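Local coordinates for protein Csc2 (Thermofilum pendens, PDB 4TXD) that probably binds CRISPR RNA as the Cas7-family subunit of a type I-D interference complex, and carries a zinc-binding site, at residues L97-L109 and M164-A176. Residues are numbered along the deposited sequence; the frame is centred on the assembly and turned at random.
Sequences LMAVTRRQMLQLL and MDGFCPHCTIFGA. With ZN (zinc ion), chain B.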
ATOM      1  N   LEU A  97       5.909   4.479  -1.606  1.00 19.52           N
ATOM      2  CA  LEU A  97       4.635   4.229  -0.941  1.00 21.56           C
ATOM      3  C   LEU A  97       4.335   2.722  -0.901  1.00 22.87           C
ATOM      4  O   LEU A  97       3.935   2.180   0.146  1.00 21.22           O
ATOM      5  CB  LEU A  97       3.502   4.985  -1.643  1.00 16.31           C
ATOM      6  CG  LEU A  97       3.559   6.505  -1.459  1.00 18.55           C
ATOM      7  CD1 LEU A  97       2.562   7.172  -2.366  1.00 17.77           C
ATOM      8  CD2 LEU A  97       3.277   6.890   0.005  1.00 22.26           C
ATOM      9  N   MET A  98       4.546   2.047  -2.028  1.00 23.68           N
ATOM     10  CA  MET A  98       4.421   0.592  -2.077  1.00 24.36           C
ATOM     11  C   MET A  98       5.296  -0.088  -1.045  1.00 21.86           C
ATOM     12  O   MET A  98       4.827  -0.943  -0.294  1.00 25.03           O
ATOM     13  CB  MET A  98       4.807   0.044  -3.464  1.00 26.28           C
ATOM     14  CG  MET A  98       3.797   0.295  -4.538  1.00 33.66           C
ATOM     15  SD  MET A  98       2.494  -0.941  -4.522  1.00 29.91           S
ATOM     16  CE  MET A  98       3.344  -2.377  -5.112  1.00 23.90           C
ATOM     17  N   ALA A  99       6.575   0.260  -1.047  1.00 18.59           N
ATOM     18  CA  ALA A  99       7.541  -0.399  -0.190  1.00 25.17           C
ATOM     19  C   ALA A  99       7.139  -0.251   1.273  1.00 28.17           C
ATOM     20  O   ALA A  99       7.125  -1.244   2.005  1.00 21.73           O
ATOM     21  CB  ALA A  99       8.927   0.156  -0.416  1.00 21.76           C
ATOM     22  N   VAL A 100       6.800   0.966   1.704  1.00 24.60           N
ATOM     23  CA  VAL A 100       6.559   1.156   3.138  1.00 22.58           C
ATOM     24  C   VAL A 100       5.215   0.553   3.530  1.00 19.16           C
ATOM     25  O   VAL A 100       5.068   0.039   4.653  1.00 20.82           O
ATOM     26  CB  VAL A 100       6.613   2.653   3.584  1.00 22.91           C
ATOM     27  CG1 VAL A 100       7.998   3.249   3.334  1.00 23.56           C
ATOM     28  CG2 VAL A 100       5.508   3.491   2.930  1.00 18.85           C
ATOM     29  N   THR A 101       4.238   0.591   2.623  1.00 20.98           N
ATOM     30  CA  THR A 101       2.907   0.105   2.965  1.00 22.71           C
ATOM     31  C   THR A 101       2.937  -1.422   3.032  1.00 29.00           C
ATOM     32  O   THR A 101       2.329  -2.039   3.923  1.00 23.64           O
ATOM     33  CB  THR A 101       1.836   0.566   1.966  1.00 21.45           C
ATOM     34  OG1 THR A 101       1.802   2.000   1.914  1.00 23.89           O
ATOM     35  CG2 THR A 101       0.447   0.050   2.368  1.00 24.15           C
ATOM     36  N   ARG A 102       3.655  -2.036   2.125  1.00 22.76           N
ATOM     37  CA  ARG A 102       3.749  -3.472   2.137  1.00 29.51           C
ATOM     38  C   ARG A 102       4.596  -3.970   3.289  1.00 26.35           C
ATOM     39  O   ARG A 102       4.308  -4.946   3.880  1.00 21.86           O
ATOM     40  CB  ARG A 102       4.179  -4.013   0.782  1.00 24.98           C
ATOM     41  CG  ARG A 102       5.581  -4.450   0.653  1.00 40.08           C
ATOM     42  CD  ARG A 102       5.665  -5.758  -0.104  1.00 42.33           C
ATOM     43  NE  ARG A 102       5.687  -5.519  -1.517  1.00 41.71           N
ATOM     44  CZ  ARG A 102       5.256  -6.341  -2.461  1.00 32.99           C
ATOM     45  NH1 ARG A 102       5.370  -5.951  -3.684  1.00 35.94           N
ATOM     46  NH2 ARG A 102       4.695  -7.500  -2.204  1.00 24.56           N
ATOM     47  N   ARG A 103       5.616  -3.221   3.617  1.00 22.64           N
ATOM     48  CA  ARG A 103       6.430  -3.547   4.782  1.00 24.48           C
ATOM     49  C   ARG A 103       5.608  -3.454   6.079  1.00 24.51           C
ATOM     50  O   ARG A 103       5.784  -4.262   7.003  1.00 24.67           O
ATOM     51  CB  ARG A 103       7.657  -2.626   4.841  1.00 29.33           C
ATOM     52  CG  ARG A 103       8.799  -3.163   5.681  1.00 50.83           C
ATOM     53  CD  ARG A 103       8.703  -2.678   7.104  1.00 64.27           C
ATOM     54  NE  ARG A 103       9.610  -3.386   8.004  1.00 95.30           N
ATOM     55  CZ  ARG A 103       9.310  -4.522   8.625  1.00 62.87           C
ATOM     56  NH1 ARG A 103       8.125  -5.090   8.434  1.00 46.51           N
ATOM     57  NH2 ARG A 103      10.193  -5.091   9.434  1.00 58.19           N
ATOM     58  N   GLN A 104       4.704  -2.482   6.142  1.00 25.96           N
ATOM     59  CA  GLN A 104       3.813  -2.353   7.289  1.00 26.46           C
ATOM     60  C   GLN A 104       2.818  -3.526   7.370  1.00 38.21           C
ATOM     61  O   GLN A 104       2.608  -4.103   8.443  1.00 25.79           O
ATOM     62  CB  GLN A 104       3.062  -1.015   7.243  1.00 26.48           C
ATOM     63  CG  GLN A 104       2.018  -0.813   8.364  1.00 24.37           C
ATOM     64  CD  GLN A 104       2.605  -0.831   9.783  1.00 30.60           C
ATOM     65  OE1 GLN A 104       3.823  -0.816   9.982  1.00 30.11           O
ATOM     66  NE2 GLN A 104       1.721  -0.873  10.776  1.00 23.71           N
ATOM     67  N   MET A 105       2.208  -3.887   6.248  1.00 24.17           N
ATOM     68  CA  MET A 105       1.290  -5.028   6.258  1.00 22.27           C
ATOM     69  C   MET A 105       2.009  -6.286   6.712  1.00 25.87           C
ATOM     70  O   MET A 105       1.459  -7.093   7.474  1.00 28.59           O
ATOM     71  CB  MET A 105       0.656  -5.263   4.880  1.00 24.77           C
ATOM     72  CG  MET A 105      -0.284  -6.490   4.888  1.00 26.80           C
ATOM     73  SD  MET A 105      -1.176  -6.806   3.356  1.00 25.01           S
ATOM     74  CE  MET A 105      -2.335  -5.444   3.351  1.00 21.72           C
ATOM     75  N   LEU A 106       3.240  -6.428   6.286  1.00 22.27           N
ATOM     76  CA  LEU A 106       4.050  -7.540   6.668  1.00 24.44           C
ATOM     77  C   LEU A 106       4.306  -7.560   8.179  1.00 40.92           C
ATOM     78  O   LEU A 106       4.301  -8.602   8.804  1.00 25.66           O
ATOM     79  CB  LEU A 106       5.340  -7.536   5.889  1.00 20.64           C
ATOM     80  CG  LEU A 106       6.325  -8.603   6.275  1.00 31.44           C
ATOM     81  CD1 LEU A 106       5.665  -9.959   6.408  1.00 31.10           C
ATOM     82  CD2 LEU A 106       7.531  -8.666   5.383  1.00 30.64           C
ATOM     83  N   GLN A 107       4.517  -6.386   8.749  1.00 29.31           N
ATOM     84  CA  GLN A 107       4.792  -6.311  10.187  1.00 25.88           C
ATOM     85  C   GLN A 107       3.515  -6.641  10.952  1.00 22.75           C
ATOM     86  O   GLN A 107       3.557  -7.324  11.978  1.00 28.70           O
ATOM     87  CB  GLN A 107       5.349  -4.931  10.570  1.00 29.12           C
ATOM     88  CG  GLN A 107       5.894  -4.832  12.007  1.00 34.97           C
ATOM     89  CD  GLN A 107       6.974  -5.862  12.315  1.00 40.30           C
ATOM     90  OE1 GLN A 107       7.786  -6.224  11.453  1.00 54.44           O
ATOM     91  NE2 GLN A 107       6.979  -6.350  13.553  1.00 57.64           N
ATOM     92  N   LEU A 108       2.376  -6.183  10.441  1.00 22.28           N
ATOM     93  CA  LEU A 108       1.094  -6.485  11.052  1.00 25.23           C
ATOM     94  C   LEU A 108       0.831  -7.991  10.977  1.00 39.26           C
ATOM     95  O   LEU A 108       0.321  -8.574  11.934  1.00 25.95           O
ATOM     96  CB  LEU A 108      -0.033  -5.696  10.382  1.00 24.29           C
ATOM     97  CG  LEU A 108       0.039  -4.171  10.591  1.00 26.37           C
ATOM     98  CD1 LEU A 108      -1.024  -3.480   9.781  1.00 22.13           C
ATOM     99  CD2 LEU A 108      -0.130  -3.821  12.071  1.00 24.83           C
ATOM    100  N   LEU A 109       1.198  -8.615   9.855  1.00 29.62           N
ATOM    101  CA  LEU A 109       1.061 -10.071   9.698  1.00 31.23           C
ATOM    102  C   LEU A 109       1.930 -10.823  10.689  1.00 28.82           C
ATOM    103  O   LEU A 109       1.527 -11.865  11.222  1.00 28.87           O
ATOM    104  CB  LEU A 109       1.424 -10.517   8.272  1.00 21.72           C
ATOM    105  CG  LEU A 109       0.387 -10.174   7.211  1.00 28.21           C
ATOM    106  CD1 LEU A 109       0.978 -10.327   5.802  1.00 23.73           C
ATOM    107  CD2 LEU A 109      -0.848 -11.049   7.401  1.00 22.04           C
ATOM    108  N   MET A 164      10.347 -14.408  -0.478  1.00 45.59           N
ATOM    109  CA  MET A 164       8.918 -14.186  -0.439  1.00 41.07           C
ATOM    110  C   MET A 164       8.229 -15.524  -0.600  1.00 37.82           C
ATOM    111  O   MET A 164       8.762 -16.385  -1.236  1.00 35.78           O
ATOM    112  CB  MET A 164       8.501 -13.212  -1.541  1.00 46.34           C
ATOM    113  CG  MET A 164       8.775 -11.751  -1.219  1.00 59.18           C
ATOM    114  SD  MET A 164       8.692 -10.563  -2.567  1.00 67.32           S
ATOM    115  CE  MET A 164       6.960 -10.202  -2.586  1.00 39.44           C
ATOM    116  N   ASP A 165       7.049 -15.690  -0.017  1.00 34.51           N
ATOM    117  CA  ASP A 165       6.370 -16.963  -0.107  1.00 37.91           C
ATOM    118  C   ASP A 165       5.444 -17.080  -1.312  1.00 37.24           C
ATOM    119  O   ASP A 165       5.178 -18.150  -1.780  1.00 29.47           O
ATOM    120  CB  ASP A 165       5.638 -17.302   1.180  1.00 30.47           C
ATOM    121  CG  ASP A 165       4.703 -16.220   1.635  1.00 32.82           C
ATOM    122  OD1 ASP A 165       4.207 -15.486   0.824  1.00 32.42           O
ATOM    123  OD2 ASP A 165       4.445 -16.122   2.820  1.00 31.13           O
ATOM    124  N   GLY A 166       4.977 -15.955  -1.794  1.00 30.32           N
ATOM    125  CA  GLY A 166       4.093 -15.930  -2.913  1.00 26.04           C
ATOM    126  C   GLY A 166       2.655 -16.244  -2.620  1.00 30.00           C
ATOM    127  O   GLY A 166       1.887 -16.358  -3.526  1.00 26.38           O
ATOM    128  N   PHE A 167       2.298 -16.388  -1.352  1.00 21.57           N
ATOM    129  CA  PHE A 167       0.924 -16.660  -1.022  1.00 16.97           C
ATOM    130  C   PHE A 167       0.339 -15.871   0.148  1.00 21.40           C
ATOM    131  O   PHE A 167      -0.809 -15.920   0.370  1.00 23.00           O
ATOM    132  CB  PHE A 167       0.686 -18.150  -0.837  1.00 21.13           C
ATOM    133  CG  PHE A 167       1.379 -18.732   0.342  1.00 24.96           C
ATOM    134  CD1 PHE A 167       0.815 -18.665   1.571  1.00 24.61           C
ATOM    135  CD2 PHE A 167       2.581 -19.327   0.222  1.00 26.00           C
ATOM    136  CE1 PHE A 167       1.439 -19.194   2.656  1.00 26.69           C
ATOM    137  CE2 PHE A 167       3.220 -19.859   1.304  1.00 29.48           C
ATOM    138  CZ  PHE A 167       2.647 -19.789   2.532  1.00 26.46           C
ATOM    139  N   CYS A 168       1.174 -15.153   0.866  1.00 26.04           N
ATOM    140  CA  CYS A 168       0.709 -14.341   1.955  1.00 22.43           C
ATOM    141  C   CYS A 168       0.033 -13.073   1.472  1.00 27.54           C
ATOM    142  O   CYS A 168       0.152 -12.697   0.358  1.00 23.31           O
ATOM    143  CB  CYS A 168       1.831 -14.048   2.923  1.00 24.52           C
ATOM    144  SG  CYS A 168       2.811 -12.609   2.543  1.00 28.25           S
ATOM    145  N   PRO A 169      -0.763 -12.464   2.448  1.00 24.01           N
ATOM    146  CA  PRO A 169      -1.471 -11.278   1.981  1.00 21.92           C
ATOM    147  C   PRO A 169      -0.613 -10.175   1.353  1.00 21.78           C
ATOM    148  O   PRO A 169      -1.055  -9.571   0.451  1.00 23.52           O
ATOM    149  CB  PRO A 169      -2.144 -10.757   3.237  1.00 25.12           C
ATOM    150  CG  PRO A 169      -2.469 -11.961   4.014  1.00 23.60           C
ATOM    151  CD  PRO A 169      -1.228 -12.721   3.902  1.00 19.48           C
ATOM    152  N   HIS A 170       0.577  -9.934   1.831  1.00 18.66           N
ATOM    153  CA  HIS A 170       1.346  -8.870   1.243  1.00 25.31           C
ATOM    154  C   HIS A 170       1.819  -9.248  -0.148  1.00 24.21           C
ATOM    155  O   HIS A 170       1.824  -8.444  -1.003  1.00 24.14           O
ATOM    156  CB  HIS A 170       2.453  -8.348   2.156  1.00 24.19           C
ATOM    157  CG  HIS A 170       3.794  -8.912   1.884  1.00 26.92           C
ATOM    158  ND1 HIS A 170       4.571  -8.503   0.834  1.00 35.44           N
ATOM    159  CD2 HIS A 170       4.499  -9.864   2.521  1.00 35.30           C
ATOM    160  CE1 HIS A 170       5.700  -9.172   0.837  1.00 40.62           C
ATOM    161  NE2 HIS A 170       5.677 -10.012   1.847  1.00 34.11           N
ATOM    162  N   CYS A 171       2.150 -10.502  -0.351  1.00 22.02           N
ATOM    163  CA  CYS A 171       2.514 -10.963  -1.677  1.00 25.73           C
ATOM    164  C   CYS A 171       1.372 -10.889  -2.659  1.00 20.38           C
ATOM    165  O   CYS A 171       1.538 -10.413  -3.725  1.00 26.31           O
ATOM    166  CB  CYS A 171       3.058 -12.377  -1.640  1.00 29.47           C
ATOM    167  SG  CYS A 171       4.701 -12.563  -0.978  1.00 27.70           S
ATOM    168  N   THR A 172       0.214 -11.365  -2.268  1.00 19.15           N
ATOM    169  CA  THR A 172      -0.895 -11.443  -3.176  1.00 19.93           C
ATOM    170  C   THR A 172      -1.522 -10.102  -3.467  1.00 22.52           C
ATOM    171  O   THR A 172      -2.039  -9.879  -4.513  1.00 23.94           O
ATOM    172  CB  THR A 172      -1.950 -12.454  -2.712  1.00 24.01           C
ATOM    173  OG1 THR A 172      -2.497 -12.046  -1.482  1.00 23.50           O
ATOM    174  CG2 THR A 172      -1.334 -13.791  -2.550  1.00 22.02           C
ATOM    175  N   ILE A 173      -1.457  -9.205  -2.514  1.00 21.34           N
ATOM    176  CA  ILE A 173      -2.088  -7.907  -2.704  1.00 19.47           C
ATOM    177  C   ILE A 173      -1.161  -6.941  -3.447  1.00 19.41           C
ATOM    178  O   ILE A 173      -1.581  -6.269  -4.392  1.00 20.71           O
ATOM    179  CB  ILE A 173      -2.502  -7.274  -1.347  1.00 21.80           C
ATOM    180  CG1 ILE A 173      -3.690  -8.043  -0.747  1.00 24.36           C
ATOM    181  CG2 ILE A 173      -2.887  -5.814  -1.532  1.00 22.94           C
ATOM    182  CD1 ILE A 173      -3.950  -7.697   0.714  1.00 22.33           C
ATOM    183  N   PHE A 174       0.094  -6.872  -3.017  1.00 18.67           N
ATOM    184  CA  PHE A 174       1.017  -5.892  -3.570  1.00 19.58           C
ATOM    185  C   PHE A 174       1.907  -6.456  -4.678  1.00 19.59           C
ATOM    186  O   PHE A 174       2.675  -5.716  -5.306  1.00 21.01           O
ATOM    187  CB  PHE A 174       1.877  -5.293  -2.453  1.00 22.04           C
ATOM    188  CG  PHE A 174       1.083  -4.511  -1.457  1.00 21.73           C
ATOM    189  CD1 PHE A 174       0.614  -3.241  -1.774  1.00 23.51           C
ATOM    190  CD2 PHE A 174       0.783  -5.048  -0.209  1.00 24.82           C
ATOM    191  CE1 PHE A 174      -0.141  -2.506  -0.851  1.00 24.25           C
ATOM    192  CE2 PHE A 174       0.031  -4.322   0.728  1.00 26.08           C
ATOM    193  CZ  PHE A 174      -0.437  -3.053   0.404  1.00 24.69           C
ATOM    194  N   GLY A 175       1.823  -7.766  -4.901  1.00 20.97           N
ATOM    195  CA  GLY A 175       2.526  -8.366  -6.025  1.00 21.45           C
ATOM    196  C   GLY A 175       3.841  -9.065  -5.743  1.00 27.90           C
ATOM    197  O   GLY A 175       4.489  -8.848  -4.715  1.00 23.60           O
ATOM    198  N   ALA A 176       4.251  -9.898  -6.696  1.00 23.88           N
ATOM    199  CA  ALA A 176       5.464 -10.691  -6.560  1.00 23.46           C
ATOM    200  C   ALA A 176       5.838 -11.306  -7.896  1.00 23.75           C
ATOM    201  O   ALA A 176       4.972 -11.550  -8.744  1.00 23.07           O
ATOM    202  CB  ALA A 176       5.280 -11.795  -5.503  1.00 23.24           C
TER
HETATM  203 ZN    ZN B 401       4.433 -13.350   1.258  0.82 27.41          ZN
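The Arg-102 guanidinium has Phe-174 CB over the centre of one face, 3.5 Å from Arg-102 CZ, while its edge meets Gly-175 O and the His-170 ring. Arg-102 NH1 and NH2 both donate to Gly-175 O, NH2 in the carbonyl plane at 2.9 Å and NH1 from above it. NH2 also points almost straight (173°) at His-170 ND1, with the imidazole turned 87° from the guanidinium plane. Arg-102 CB lies over one face of the Phe-174 ring in a CH-pi contact, and Ile-173 CG2 covers the opposite face; bends at chi2 and chi3 then turn the guanidinium back across Phe-174 CB. An alanine in place of Arg-102 would probably leave Gly-175 O and His-170 ND1 without these donors and His-170 freer to turn. Met-98 SD, Thr-101 CG2 and Met-105 CE meet the ring obliquely, and with Arg-102 form the socket that receives Phe-174 as a knob. Met-105 is the reciprocal knob: extended until chi3, it bends its CE to 3.7 Å from Phe-174 CE2, with Pro-169, His-170 and Ile-173 around it. Farther along, Leu-109 CD1 rests on Pro-169 CD at 3.8 Å. Cys-171 SG, a zinc ligand with Asp-165, Cys-168 and Cys-146, lies over one His-170 face, offset toward the rim, which puts Arg-102 behind a second-shell histidine. The helical segments 97-109 and 169-174 run roughly antiparallel (150°), their axes approaching to 9.5 Å. Strand 197-204 covers Thr-101, Ile-173 and Phe-174, helix 252-263 touches Thr-101 and Met-105, and helix 343-365 closes over Leu-109, Cys-168 and Pro-169.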